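Local coordinates for RNA-dependent RNA Polymerase (Bombyx mori cytoplasmic polyhedrosis virus, PDB 6TZ0), which catalyses RNA-templated synthesis of viral RNA, transcribing the double-stranded genome into plus strands and, after core assembly, making the complementary minus strands, at residues S140-L145 with I787-F792; R320-K323 with D327-N330; Y848-R853 with R872-D877; Y876-I881 with D894-E899; G1135-H1140 with I1207-G1212. All coordinates share one frame; numbering follows the deposited sequence.

Interaction 1: residues S140-L145 with I787-F792; sequences SRFADL and ICLRRF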
# COMPACT_ATOMS: atom_id res chain seq x y z
N SER A 140 -3.40 23.40 -3.21
CA SER A 140 -2.28 24.30 -3.36
C SER A 140 -1.12 23.84 -2.50
O SER A 140 -1.32 23.40 -1.36
CB SER A 140 -2.67 25.73 -3.01
OG SER A 140 -3.00 25.83 -1.64
N ARG A 141 0.08 23.93 -3.04
CA ARG A 141 1.23 23.36 -2.36
C ARG A 141 1.88 24.34 -1.38
O ARG A 141 2.26 23.94 -0.28
CB ARG A 141 2.25 22.86 -3.38
CG ARG A 141 3.40 22.09 -2.75
CD ARG A 141 4.32 21.52 -3.79
NE ARG A 141 3.71 20.44 -4.55
CZ ARG A 141 3.74 19.16 -4.19
NH1 ARG A 141 4.37 18.79 -3.09
NH2 ARG A 141 3.15 18.25 -4.95
N PHE A 142 1.99 25.62 -1.74
CA PHE A 142 2.80 26.52 -0.94
C PHE A 142 2.02 27.66 -0.31
O PHE A 142 2.24 27.98 0.86
CB PHE A 142 3.94 27.09 -1.80
CG PHE A 142 4.88 26.05 -2.30
CD1 PHE A 142 5.74 25.40 -1.43
CD2 PHE A 142 4.94 25.74 -3.65
CE1 PHE A 142 6.62 24.45 -1.89
CE2 PHE A 142 5.83 24.79 -4.11
CZ PHE A 142 6.67 24.15 -3.22
N ALA A 143 1.11 28.28 -1.05
CA ALA A 143 0.41 29.46 -0.56
C ALA A 143 -0.99 29.43 -1.16
O ALA A 143 -1.47 28.38 -1.59
CB ALA A 143 1.18 30.73 -0.92
N ASP A 144 -1.66 30.58 -1.17
CA ASP A 144 -2.91 30.70 -1.89
C ASP A 144 -2.66 30.58 -3.39
O ASP A 144 -1.55 30.74 -3.88
CB ASP A 144 -3.59 32.02 -1.56
CG ASP A 144 -4.08 32.08 -0.13
OD1 ASP A 144 -4.40 31.02 0.44
OD2 ASP A 144 -4.15 33.20 0.43
N LEU A 145 -3.74 30.29 -4.12
CA LEU A 145 -3.61 30.01 -5.55
C LEU A 145 -3.30 31.26 -6.36
O LEU A 145 -2.62 31.18 -7.39
CB LEU A 145 -4.89 29.33 -6.05
CG LEU A 145 -6.20 30.07 -6.31
CD1 LEU A 145 -7.11 29.16 -7.10
CD2 LEU A 145 -6.91 30.51 -5.05
N ILE A 787 7.74 34.93 -3.62
CA ILE A 787 6.37 35.37 -3.40
C ILE A 787 5.57 34.46 -2.46
O ILE A 787 5.02 34.91 -1.46
CB ILE A 787 5.64 35.53 -4.74
CG1 ILE A 787 6.21 36.72 -5.50
CG2 ILE A 787 4.14 35.70 -4.53
CD1 ILE A 787 5.98 36.66 -6.99
N CYS A 788 5.54 33.17 -2.77
CA CYS A 788 4.81 32.18 -1.99
C CYS A 788 5.28 31.88 -0.56
O CYS A 788 4.46 31.70 0.33
CB CYS A 788 4.68 30.87 -2.78
SG CYS A 788 3.85 31.07 -4.36
N LEU A 789 6.58 31.79 -0.36
CA LEU A 789 7.13 31.45 0.96
C LEU A 789 7.68 32.62 1.79
O LEU A 789 8.35 32.40 2.79
CB LEU A 789 8.22 30.39 0.81
CG LEU A 789 7.88 29.15 -0.03
CD1 LEU A 789 9.13 28.33 -0.28
CD2 LEU A 789 6.83 28.30 0.66
N ARG A 790 7.40 33.85 1.38
CA ARG A 790 7.94 35.02 2.07
C ARG A 790 7.18 35.62 3.26
O ARG A 790 7.68 36.56 3.88
CB ARG A 790 8.23 36.12 1.05
CG ARG A 790 9.19 37.18 1.54
CD ARG A 790 9.75 37.98 0.38
NE ARG A 790 10.63 39.05 0.85
CZ ARG A 790 11.22 39.91 0.04
NH1 ARG A 790 11.04 39.83 -1.27
NH2 ARG A 790 12.00 40.86 0.54
N ARG A 791 6.01 35.10 3.61
CA ARG A 791 5.23 35.69 4.71
C ARG A 791 5.18 34.91 6.02
O ARG A 791 4.87 33.72 6.04
CB ARG A 791 3.80 35.95 4.26
CG ARG A 791 3.66 37.01 3.19
CD ARG A 791 2.24 37.54 3.17
NE ARG A 791 1.81 37.92 4.51
CZ ARG A 791 0.72 38.63 4.77
NH1 ARG A 791 0.41 38.93 6.02
NH2 ARG A 791 -0.06 39.04 3.78
N PHE A 792 5.52 35.59 7.11
CA PHE A 792 5.49 35.00 8.44
C PHE A 792 4.78 35.90 9.47
O PHE A 792 5.16 37.06 9.63
CB PHE A 792 6.92 34.71 8.90
CG PHE A 792 7.02 33.76 10.06
CD1 PHE A 792 6.68 32.43 9.91
CD2 PHE A 792 7.47 34.20 11.29
CE1 PHE A 792 6.78 31.56 10.97
CE2 PHE A 792 7.58 33.33 12.35
CZ PHE A 792 7.23 32.01 12.20
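Phe142 and Leu789 turn their side chains the same way at the first torsion: CG stands anti to the carbonyl carbon in both (chi1 -63° and -50°), and these rotamers bring the CD1 corner of the ring up to one methyl of the leucine. Phe142 CD1 lies 3.7 Å from Leu789 CD2, which approaches the ring at a slant, and the same methyl also packs on the beta carbon of the phenylalanine. One face of the ring is occupied from within its own loop, where Arg141 CG sits 3.8 Å above the plane, over the centre. Beside this pair the backbones come close enough for short side chains to meet. Ala143 CB is 3.6 Å from Cys788 O and 4.0 Å from Cys788 CB. Cys788 CB is also 4.0 Å from Phe142 CB. No hydrogen bond crosses; the contact is apolar. The loop has its own tie, as Ser140 OG donates to Ala143 O at 3.0 Å, closing the loop locally. Helix 754-766 covers the apolar patch, with Leu760 against Phe142 and Ala756 and Met757 against Leu789. Arg147, just beyond the loop on helix 145-160, and Arg791 both bind ATP in another structure of this polymerase, though none is bound to this chain here, so this buried junction joins the N-terminal region to the stretch leading into strand 791-795 at the edge of a nucleotide-binding site.

Interaction 2: residues R320-K323 with D327-N330; sequences RLSK and DVAN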
# COMPACT_ATOMS: atom_id res chain seq x y z
N ARG A 320 4.38 15.19 -39.70
CA ARG A 320 4.99 15.53 -40.98
C ARG A 320 6.36 16.19 -40.82
O ARG A 320 7.32 15.82 -41.50
CB ARG A 320 4.06 16.42 -41.79
CG ARG A 320 2.79 15.71 -42.19
CD ARG A 320 3.09 14.61 -43.18
NE ARG A 320 1.88 13.97 -43.68
CZ ARG A 320 1.88 12.95 -44.53
NH1 ARG A 320 0.74 12.42 -44.94
NH2 ARG A 320 3.03 12.46 -44.97
N LEU A 321 6.47 17.18 -39.93
CA LEU A 321 7.63 18.07 -39.91
C LEU A 321 8.77 17.58 -39.04
O LEU A 321 9.67 18.36 -38.72
CB LEU A 321 7.20 19.47 -39.46
CG LEU A 321 6.28 20.24 -40.39
CD1 LEU A 321 5.91 21.57 -39.76
CD2 LEU A 321 6.93 20.46 -41.74
N SER A 322 8.78 16.31 -38.65
CA SER A 322 9.85 15.75 -37.85
C SER A 322 10.85 15.03 -38.76
O SER A 322 10.45 14.30 -39.67
CB SER A 322 9.30 14.79 -36.80
OG SER A 322 8.67 13.68 -37.41
N LYS A 323 12.13 15.27 -38.52
CA LYS A 323 13.20 14.70 -39.34
C LYS A 323 14.24 13.94 -38.54
O LYS A 323 14.88 13.04 -39.10
CB LYS A 323 13.91 15.79 -40.14
CG LYS A 323 13.16 16.26 -41.37
CD LYS A 323 12.27 17.45 -41.08
CE LYS A 323 11.63 17.98 -42.35
NZ LYS A 323 10.70 16.96 -42.92
N ASP A 327 13.37 15.61 -32.90
CA ASP A 327 12.15 16.29 -33.29
C ASP A 327 10.93 15.60 -32.70
O ASP A 327 10.03 16.25 -32.15
CB ASP A 327 12.04 16.33 -34.81
CG ASP A 327 13.07 17.24 -35.43
OD1 ASP A 327 13.59 18.12 -34.71
OD2 ASP A 327 13.34 17.10 -36.64
N VAL A 328 10.90 14.27 -32.78
CA VAL A 328 9.81 13.49 -32.22
C VAL A 328 9.80 13.60 -30.71
O VAL A 328 8.73 13.68 -30.09
CB VAL A 328 9.92 12.03 -32.69
CG1 VAL A 328 8.74 11.20 -32.20
CG2 VAL A 328 10.02 11.98 -34.19
N ALA A 329 10.99 13.68 -30.09
CA ALA A 329 11.07 13.85 -28.64
C ALA A 329 10.52 15.19 -28.19
O ALA A 329 9.79 15.27 -27.19
CB ALA A 329 12.53 13.70 -28.19
N ASN A 330 10.82 16.26 -28.95
CA ASN A 330 10.35 17.59 -28.58
C ASN A 330 8.84 17.72 -28.76
O ASN A 330 8.15 18.25 -27.87
CB ASN A 330 11.08 18.64 -29.40
CG ASN A 330 12.55 18.71 -29.07
OD1 ASN A 330 12.95 18.59 -27.92
ND2 ASN A 330 13.37 18.91 -30.10
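Ser322 is the first residue to press on Asp327 across the tight loop joining helices 309-320 and 325-339; Leu321, just before it, sends its side chain off to Asn63. The serine points at the incoming helix. Its CB packs 3.7 Å from Asp327 CB, and Ser322 CB is also 3.9 Å from Val328 CG2. The hydroxyl stands between the backbone N and the carbonyl carbon (chi1 63°), which lets OG touch the same valine methyl while it makes a weak hydrogen bond back to Ala318 O in the preceding helix. Helix 257-264 packs on both the serine and the valine, with Val264 touching the two of them and Tyr257 and Ala260 adding to the valine's surroundings. Lys323 then turns its side chain away from the helix, although CB still rests beside the aspartate; its ammonium group stays well short of the carboxylate, with NZ 6.8 Å from Asp327 OD2. The backbone of the lysine does the binding. Asp327 OD2 also accepts a hydrogen bond from Thr324 N, so one carboxylate oxygen gathers two successive amides of the link against the first turn of helix 325-339. Of these two bonds, that from Lys323 N to Asp327 OD2 measures 2.9 Å, is fairly straight at 162°, and uses the anti lone pair, the one turned away from OD1.

Interaction 3: residues Y848-R853 with R872-D877; sequences YPFERR and RRLLYD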
# COMPACT_ATOMS: atom_id res chain seq x y z
N TYR A 848 21.99 33.79 -8.01
CA TYR A 848 22.41 34.59 -9.16
C TYR A 848 23.69 35.34 -8.81
O TYR A 848 24.09 35.37 -7.65
CB TYR A 848 21.27 35.54 -9.53
CG TYR A 848 20.10 34.85 -10.19
CD1 TYR A 848 20.08 34.65 -11.56
CD2 TYR A 848 19.03 34.39 -9.45
CE1 TYR A 848 19.03 34.02 -12.17
CE2 TYR A 848 17.97 33.76 -10.05
CZ TYR A 848 17.97 33.58 -11.41
OH TYR A 848 16.92 32.95 -12.02
N PRO A 849 24.39 35.92 -9.80
CA PRO A 849 25.61 36.69 -9.49
C PRO A 849 25.37 37.90 -8.60
O PRO A 849 24.59 38.79 -8.92
CB PRO A 849 26.10 37.13 -10.88
CG PRO A 849 25.65 36.08 -11.76
CD PRO A 849 24.33 35.63 -11.25
N PHE A 850 26.04 37.90 -7.45
CA PHE A 850 26.12 39.06 -6.57
C PHE A 850 27.35 39.88 -6.93
O PHE A 850 28.41 39.32 -7.24
CB PHE A 850 26.20 38.63 -5.11
CG PHE A 850 24.91 38.10 -4.56
CD1 PHE A 850 23.94 38.97 -4.08
CD2 PHE A 850 24.67 36.74 -4.52
CE1 PHE A 850 22.76 38.49 -3.58
CE2 PHE A 850 23.48 36.25 -4.02
CZ PHE A 850 22.52 37.13 -3.54
N GLU A 851 27.22 41.20 -6.87
CA GLU A 851 28.35 42.06 -7.20
C GLU A 851 29.23 42.26 -5.97
O GLU A 851 28.73 42.46 -4.86
CB GLU A 851 27.87 43.41 -7.72
CG GLU A 851 28.99 44.27 -8.27
CD GLU A 851 28.52 45.61 -8.79
OE1 GLU A 851 27.32 45.90 -8.67
OE2 GLU A 851 29.36 46.37 -9.32
N ARG A 852 30.54 42.19 -6.18
CA ARG A 852 31.51 42.45 -5.14
C ARG A 852 31.78 43.95 -5.07
O ARG A 852 31.13 44.75 -5.75
CB ARG A 852 32.79 41.66 -5.40
CG ARG A 852 32.61 40.16 -5.41
CD ARG A 852 33.95 39.46 -5.57
NE ARG A 852 33.83 38.01 -5.61
CZ ARG A 852 33.74 37.31 -6.73
NH1 ARG A 852 33.79 37.93 -7.90
NH2 ARG A 852 33.64 35.99 -6.68
N ARG A 853 32.75 44.34 -4.26
CA ARG A 853 33.14 45.74 -4.18
C ARG A 853 33.89 46.23 -5.42
O ARG A 853 33.94 47.43 -5.69
CB ARG A 853 33.99 45.99 -2.94
CG ARG A 853 33.22 45.97 -1.63
CD ARG A 853 33.99 46.68 -0.53
NE ARG A 853 33.26 46.69 0.73
CZ ARG A 853 32.30 47.56 1.04
NH1 ARG A 853 31.95 48.49 0.17
NH2 ARG A 853 31.70 47.49 2.21
N ARG A 872 27.56 28.08 2.70
CA ARG A 872 28.20 29.10 3.52
C ARG A 872 29.36 29.77 2.79
O ARG A 872 29.74 30.89 3.14
CB ARG A 872 28.64 28.48 4.85
CG ARG A 872 29.14 29.46 5.89
CD ARG A 872 29.39 28.84 7.23
NE ARG A 872 30.03 29.81 8.12
CZ ARG A 872 29.37 30.70 8.85
NH1 ARG A 872 30.04 31.54 9.62
NH2 ARG A 872 28.05 30.74 8.83
N ARG A 873 29.88 29.14 1.74
CA ARG A 873 30.98 29.71 0.97
C ARG A 873 30.56 30.94 0.18
O ARG A 873 31.42 31.72 -0.24
CB ARG A 873 31.55 28.62 0.06
CG ARG A 873 32.87 28.93 -0.61
CD ARG A 873 33.35 27.75 -1.42
NE ARG A 873 34.59 28.05 -2.11
CZ ARG A 873 34.66 28.55 -3.34
NH1 ARG A 873 33.55 28.79 -4.02
NH2 ARG A 873 35.83 28.80 -3.89
N LEU A 874 29.25 31.15 -0.02
CA LEU A 874 28.79 32.36 -0.70
C LEU A 874 29.04 33.61 0.13
O LEU A 874 29.28 34.69 -0.43
CB LEU A 874 27.31 32.23 -1.05
CG LEU A 874 26.70 33.31 -1.93
CD1 LEU A 874 27.34 33.28 -3.31
CD2 LEU A 874 25.20 33.14 -2.02
N LEU A 875 29.04 33.48 1.46
CA LEU A 875 29.37 34.59 2.35
C LEU A 875 30.79 35.08 2.13
O LEU A 875 31.05 36.28 2.24
CB LEU A 875 29.22 34.16 3.81
CG LEU A 875 27.87 33.70 4.36
CD1 LEU A 875 28.07 33.20 5.79
CD2 LEU A 875 26.86 34.81 4.32
N TYR A 876 31.70 34.17 1.82
CA TYR A 876 33.09 34.52 1.57
C TYR A 876 33.34 34.88 0.11
O TYR A 876 34.23 35.68 -0.17
CB TYR A 876 33.98 33.35 1.98
CG TYR A 876 33.96 33.09 3.46
CD1 TYR A 876 34.80 33.79 4.32
CD2 TYR A 876 33.07 32.18 4.02
CE1 TYR A 876 34.78 33.56 5.67
CE2 TYR A 876 33.04 31.95 5.38
CZ TYR A 876 33.90 32.65 6.20
OH TYR A 876 33.89 32.44 7.55
N ASP A 877 32.55 34.30 -0.80
CA ASP A 877 32.66 34.65 -2.21
C ASP A 877 32.21 36.08 -2.46
O ASP A 877 32.79 36.78 -3.30
CB ASP A 877 31.84 33.66 -3.05
CG ASP A 877 32.19 33.70 -4.52
OD1 ASP A 877 33.12 34.43 -4.91
OD2 ASP A 877 31.51 33.01 -5.31
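The guanidinium of Arg852 meets Asp877 at its edge: OD1 lies near the guanidinium plane and forms a salt bridge with NH2, although the modelled separation of 2.4 Å between Arg852 NH2 and Asp877 OD1 is implausibly short and its exact value doubtful. The two groups are not coplanar, the carboxylate being turned 46° against the guanidinium. Arg852 NE makes a second bond, to the backbone oxygen Asp877 O at 2.8 Å, approaching it almost head-on to the carbonyl while the oxygen stands somewhat out of the guanidinium plane. An extended chain from CG to NE carries the group across to the helix. Phe850, two residues earlier, sets its ring aslant to Leu874, with CE2 4.1 Å from Leu874 CD2 and the two side chains at about a right angle; Tyr900 packs edge-to-face with the same ring. Arg852 NH1 bonds to Thr856 OG1, so each guanidinium nitrogen has a partner. By gripping both the side chain and the carbonyl of one residue near the C-terminal end of helix 873-878, the arginine probably offsets the partial negative charge there and keeps the buried Asp877 carboxylate ionised.

Interaction 4: residues Y876-I881 with D894-E899; sequences YDVSNI and DDLLHE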
# COMPACT_ATOMS: atom_id res chain seq x y z
N TYR A 876 31.70 34.17 1.82
CA TYR A 876 33.09 34.52 1.57
C TYR A 876 33.34 34.88 0.11
O TYR A 876 34.23 35.68 -0.17
CB TYR A 876 33.98 33.35 1.98
CG TYR A 876 33.96 33.09 3.46
CD1 TYR A 876 34.80 33.79 4.32
CD2 TYR A 876 33.07 32.18 4.02
CE1 TYR A 876 34.78 33.56 5.67
CE2 TYR A 876 33.04 31.95 5.38
CZ TYR A 876 33.90 32.65 6.20
OH TYR A 876 33.89 32.44 7.55
N ASP A 877 32.55 34.30 -0.80
CA ASP A 877 32.66 34.65 -2.21
C ASP A 877 32.21 36.08 -2.46
O ASP A 877 32.79 36.78 -3.30
CB ASP A 877 31.84 33.66 -3.05
CG ASP A 877 32.19 33.70 -4.52
OD1 ASP A 877 33.12 34.43 -4.91
OD2 ASP A 877 31.51 33.01 -5.31
N VAL A 878 31.18 36.54 -1.74
CA VAL A 878 30.77 37.94 -1.85
C VAL A 878 31.84 38.86 -1.25
O VAL A 878 32.07 39.97 -1.74
CB VAL A 878 29.38 38.12 -1.20
CG1 VAL A 878 28.96 39.57 -1.13
CG2 VAL A 878 28.34 37.38 -2.01
N SER A 879 32.58 38.38 -0.25
CA SER A 879 33.62 39.15 0.42
C SER A 879 34.95 39.21 -0.35
O SER A 879 35.96 39.56 0.27
CB SER A 879 33.87 38.58 1.82
OG SER A 879 32.70 38.68 2.62
N ASN A 880 34.95 38.88 -1.65
CA ASN A 880 36.11 38.92 -2.55
C ASN A 880 37.24 38.03 -2.02
O ASN A 880 38.28 38.47 -1.54
CB ASN A 880 36.60 40.35 -2.80
CG ASN A 880 37.48 40.46 -4.03
OD1 ASN A 880 37.75 39.46 -4.70
ND2 ASN A 880 37.90 41.67 -4.35
N ILE A 881 36.95 36.73 -2.11
CA ILE A 881 37.78 35.68 -1.53
C ILE A 881 39.17 35.63 -2.17
O ILE A 881 40.15 35.27 -1.52
CB ILE A 881 37.01 34.35 -1.66
CG1 ILE A 881 37.72 33.17 -1.02
CG2 ILE A 881 36.59 34.10 -3.09
CD1 ILE A 881 36.78 32.02 -0.88
N ASP A 894 31.55 42.67 6.62
CA ASP A 894 30.19 42.68 7.13
C ASP A 894 29.36 43.86 6.61
O ASP A 894 28.12 43.80 6.69
CB ASP A 894 30.22 42.70 8.65
CG ASP A 894 30.73 41.40 9.24
OD1 ASP A 894 30.46 40.34 8.63
OD2 ASP A 894 31.41 41.44 10.28
N ASP A 895 29.99 44.90 6.08
CA ASP A 895 29.24 46.04 5.56
C ASP A 895 28.52 45.67 4.27
O ASP A 895 27.32 45.95 4.11
CB ASP A 895 30.20 47.22 5.34
CG ASP A 895 29.47 48.54 5.12
OD1 ASP A 895 28.23 48.59 5.19
OD2 ASP A 895 30.17 49.55 4.88
N LEU A 896 29.24 45.05 3.33
CA LEU A 896 28.62 44.61 2.09
C LEU A 896 27.63 43.48 2.33
O LEU A 896 26.61 43.39 1.64
CB LEU A 896 29.70 44.18 1.10
CG LEU A 896 29.25 43.80 -0.30
CD1 LEU A 896 28.57 44.99 -0.93
CD2 LEU A 896 30.43 43.37 -1.15
N LEU A 897 27.90 42.63 3.32
CA LEU A 897 26.96 41.57 3.67
C LEU A 897 25.72 42.14 4.34
O LEU A 897 24.65 41.52 4.29
CB LEU A 897 27.65 40.55 4.59
CG LEU A 897 28.46 39.35 4.05
CD1 LEU A 897 27.55 38.35 3.41
CD2 LEU A 897 29.53 39.73 3.05
N HIS A 898 25.84 43.31 4.98
CA HIS A 898 24.69 43.99 5.55
C HIS A 898 23.85 44.69 4.49
O HIS A 898 22.62 44.70 4.57
CB HIS A 898 25.15 45.01 6.60
CG HIS A 898 24.04 45.80 7.22
ND1 HIS A 898 23.20 45.27 8.17
CD2 HIS A 898 23.61 47.06 6.99
CE1 HIS A 898 22.31 46.18 8.52
NE2 HIS A 898 22.54 47.28 7.82
N GLU A 899 24.50 45.28 3.48
CA GLU A 899 23.78 46.02 2.46
C GLU A 899 22.97 45.11 1.54
O GLU A 899 21.98 45.55 0.95
CB GLU A 899 24.75 46.88 1.65
CG GLU A 899 25.33 48.01 2.48
CD GLU A 899 26.40 48.80 1.75
OE1 GLU A 899 26.80 48.39 0.65
OE2 GLU A 899 26.84 49.84 2.29
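Val878 and the leucine pair Leu896 and Leu897 form the innermost layer of this contact between the end of helix 873-878 and helix 894-899. The valine offers a single branch: CG1 lies 4.1 Å from Leu896 CD2 and 4.2 Å from Leu897 CD2, so that one methyl meets a terminal methyl from each leucine. Leu896 CD2 also rests 3.8 Å from Val878 O, a plain van der Waals approach to the backbone. Next along the chain, Ser879 OG touches Leu897 CD2 at 3.4 Å. No hydrogen bond runs between the two segments, but the serine hydroxyl has two partners just outside them. Its OG stands anti to the carbonyl carbon (chi1 -62°), from where it donates back to Leu875 O, one turn earlier; it also receives a hydrogen bond from Asp893 N, immediately ahead of helix 894-899. The hydroxyl thus ties the start of the second helix to the last turn of the first. Farther out, Leu875 packs on Leu897 from the first helix and Phe902 from helix 902-911, while Arg853 lies against Leu896. Asn880, with positive phi (58°), occupies the N-cap position of helix 881-886, where the next helix begins. Apolar methyls therefore supply the surface between the helices, whereas the hydroxyl of Ser879 supplies a polar tie and, acting as both donor and acceptor, can lie against a leucine methyl without its hydrogen-bonding capacity being lost.

Interaction 5: residues G1135-H1140 with I1207-G1212; sequences GNVEYH and IAYVRG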
# COMPACT_ATOMS: atom_id res chain seq x y z
N GLY A 1135 40.54 13.30 11.71
CA GLY A 1135 39.13 13.59 11.64
C GLY A 1135 38.80 15.05 11.86
O GLY A 1135 37.63 15.39 12.04
N ASN A 1136 39.81 15.92 11.84
CA ASN A 1136 39.58 17.32 12.18
C ASN A 1136 38.99 18.10 11.01
O ASN A 1136 38.14 18.98 11.21
CB ASN A 1136 40.87 17.96 12.70
CG ASN A 1136 42.05 17.77 11.76
OD1 ASN A 1136 41.92 17.23 10.66
ND2 ASN A 1136 43.22 18.21 12.20
N VAL A 1137 39.41 17.81 9.79
CA VAL A 1137 38.81 18.49 8.64
C VAL A 1137 37.57 17.72 8.20
O VAL A 1137 37.50 16.49 8.32
CB VAL A 1137 39.83 18.66 7.49
CG1 VAL A 1137 41.01 19.49 7.95
CG2 VAL A 1137 40.29 17.34 6.95
N GLU A 1138 36.57 18.45 7.73
CA GLU A 1138 35.29 17.89 7.32
C GLU A 1138 34.59 18.94 6.47
O GLU A 1138 34.80 20.14 6.66
CB GLU A 1138 34.44 17.49 8.53
CG GLU A 1138 34.07 18.63 9.46
CD GLU A 1138 33.35 18.16 10.70
OE1 GLU A 1138 33.17 16.94 10.86
OE2 GLU A 1138 32.96 19.03 11.52
N TYR A 1139 33.77 18.49 5.52
CA TYR A 1139 33.33 19.54 4.60
C TYR A 1139 31.82 19.60 4.38
O TYR A 1139 31.29 20.70 4.23
CB TYR A 1139 34.07 19.39 3.28
CG TYR A 1139 34.04 20.66 2.49
CD1 TYR A 1139 34.74 21.76 2.94
CD2 TYR A 1139 33.34 20.76 1.30
CE1 TYR A 1139 34.73 22.93 2.25
CE2 TYR A 1139 33.33 21.93 0.59
CZ TYR A 1139 34.02 23.02 1.08
OH TYR A 1139 34.02 24.19 0.39
N HIS A 1140 31.14 18.45 4.35
CA HIS A 1140 29.67 18.33 4.46
C HIS A 1140 28.93 19.04 3.32
O HIS A 1140 28.30 20.08 3.50
CB HIS A 1140 29.17 18.85 5.81
CG HIS A 1140 29.57 18.00 6.98
ND1 HIS A 1140 30.76 18.18 7.66
CD2 HIS A 1140 28.94 16.97 7.59
CE1 HIS A 1140 30.84 17.30 8.64
NE2 HIS A 1140 29.75 16.55 8.62
N ILE A 1207 45.96 25.97 4.78
CA ILE A 1207 47.09 25.08 4.97
C ILE A 1207 47.39 24.90 6.45
O ILE A 1207 47.65 23.78 6.91
CB ILE A 1207 48.32 25.62 4.20
CG1 ILE A 1207 47.98 25.83 2.73
CG2 ILE A 1207 49.49 24.68 4.33
CD1 ILE A 1207 47.55 24.57 2.02
N ALA A 1208 47.32 25.99 7.21
CA ALA A 1208 47.57 25.93 8.65
C ALA A 1208 46.49 25.16 9.38
O ALA A 1208 46.76 24.54 10.41
CB ALA A 1208 47.69 27.35 9.21
N TYR A 1209 45.25 25.19 8.88
CA TYR A 1209 44.19 24.42 9.51
C TYR A 1209 44.28 22.94 9.16
O TYR A 1209 43.93 22.09 9.98
CB TYR A 1209 42.82 24.97 9.09
CG TYR A 1209 41.67 24.28 9.78
CD1 TYR A 1209 41.36 24.57 11.10
CD2 TYR A 1209 40.91 23.33 9.11
CE1 TYR A 1209 40.32 23.93 11.74
CE2 TYR A 1209 39.87 22.68 9.75
CZ TYR A 1209 39.58 22.99 11.06
OH TYR A 1209 38.55 22.36 11.69
N VAL A 1210 44.75 22.62 7.95
CA VAL A 1210 44.85 21.21 7.57
C VAL A 1210 46.07 20.56 8.23
O VAL A 1210 46.00 19.39 8.64
CB VAL A 1210 44.84 21.09 6.04
CG1 VAL A 1210 45.11 19.68 5.60
CG2 VAL A 1210 43.49 21.48 5.51
N ARG A 1211 47.17 21.30 8.39
CA ARG A 1211 48.32 20.78 9.13
C ARG A 1211 47.97 20.53 10.60
O ARG A 1211 48.42 19.55 11.19
CB ARG A 1211 49.51 21.73 9.06
CG ARG A 1211 50.21 21.85 7.73
CD ARG A 1211 51.42 22.76 7.92
NE ARG A 1211 52.06 23.16 6.67
CZ ARG A 1211 53.03 22.48 6.08
NH1 ARG A 1211 53.47 21.36 6.60
NH2 ARG A 1211 53.55 22.94 4.95
N GLY A 1212 47.18 21.42 11.19
CA GLY A 1212 46.78 21.27 12.58
C GLY A 1212 46.43 22.58 13.25
O GLY A 1212 47.30 23.35 13.66
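Val1137 and Tyr1209 run past one another in opposite directions, the valine heading for the helix while the tyrosine reaches from the helix toward the loop. The contact involves CE2 and CD2 of the ring: Val1137 CG1 is 3.8 Å from Tyr1209 CE2 and 4.0 Å from CD2 of the same ring, and the methyl comes in at a slant. Tyr1209 owes this reach to its first torsion, which places CG anti to the backbone N (chi1 -176°) and extends the ring away from its own helix. Its hydroxyl ends near the backbone, with Tyr1209 OH 3.4 Å from Asn1136 O. The second meeting has a different geometry. Val1210 stands at about a right angle to Val1137, and the approach is methyl to methyl, Val1137 CG1 to Val1210 CG2 at 4.0 Å. One valine branch therefore fills the angle between two consecutive residues of the helix. Asn1136 OD1 makes two weak hydrogen bonds here, one from Val1137 N at 2.7 Å and one from Gln1173 NE2; Gln1173 also touches Val1137. The contact thus seats the last modelled helix, 1204-1211, against the loop that leaves helix 1118-1132 and leads into strand 1141-1142, while helix 1174-1188 lies alongside, its first residue Cys1174 packing on Val1210 and Tyr1178 on Ile1207.

How the interactions relate
From the N terminus, 140-145 is the first segment met, but interaction 1 closes only some 640 residues later at 787-792, the longest loop of the five. Interaction 2 falls within that loop as a local link between two successive helices, its centre about 39 Å from that of interaction 1. Interactions 3 and 4 come after it and share a stretch of chain, Tyr876 and Asp877: interaction 3 joins the loop after strand 827-831 to helix 873-878, and interaction 4 ties that helix to helix 894-899, where it closes. Their centres are about 6 Å apart. Interaction 5 follows both, closing at 1207-1212 across about 67 residues to attach the last modelled helix; it touches interaction 3 where Arg873 meets Tyr1139.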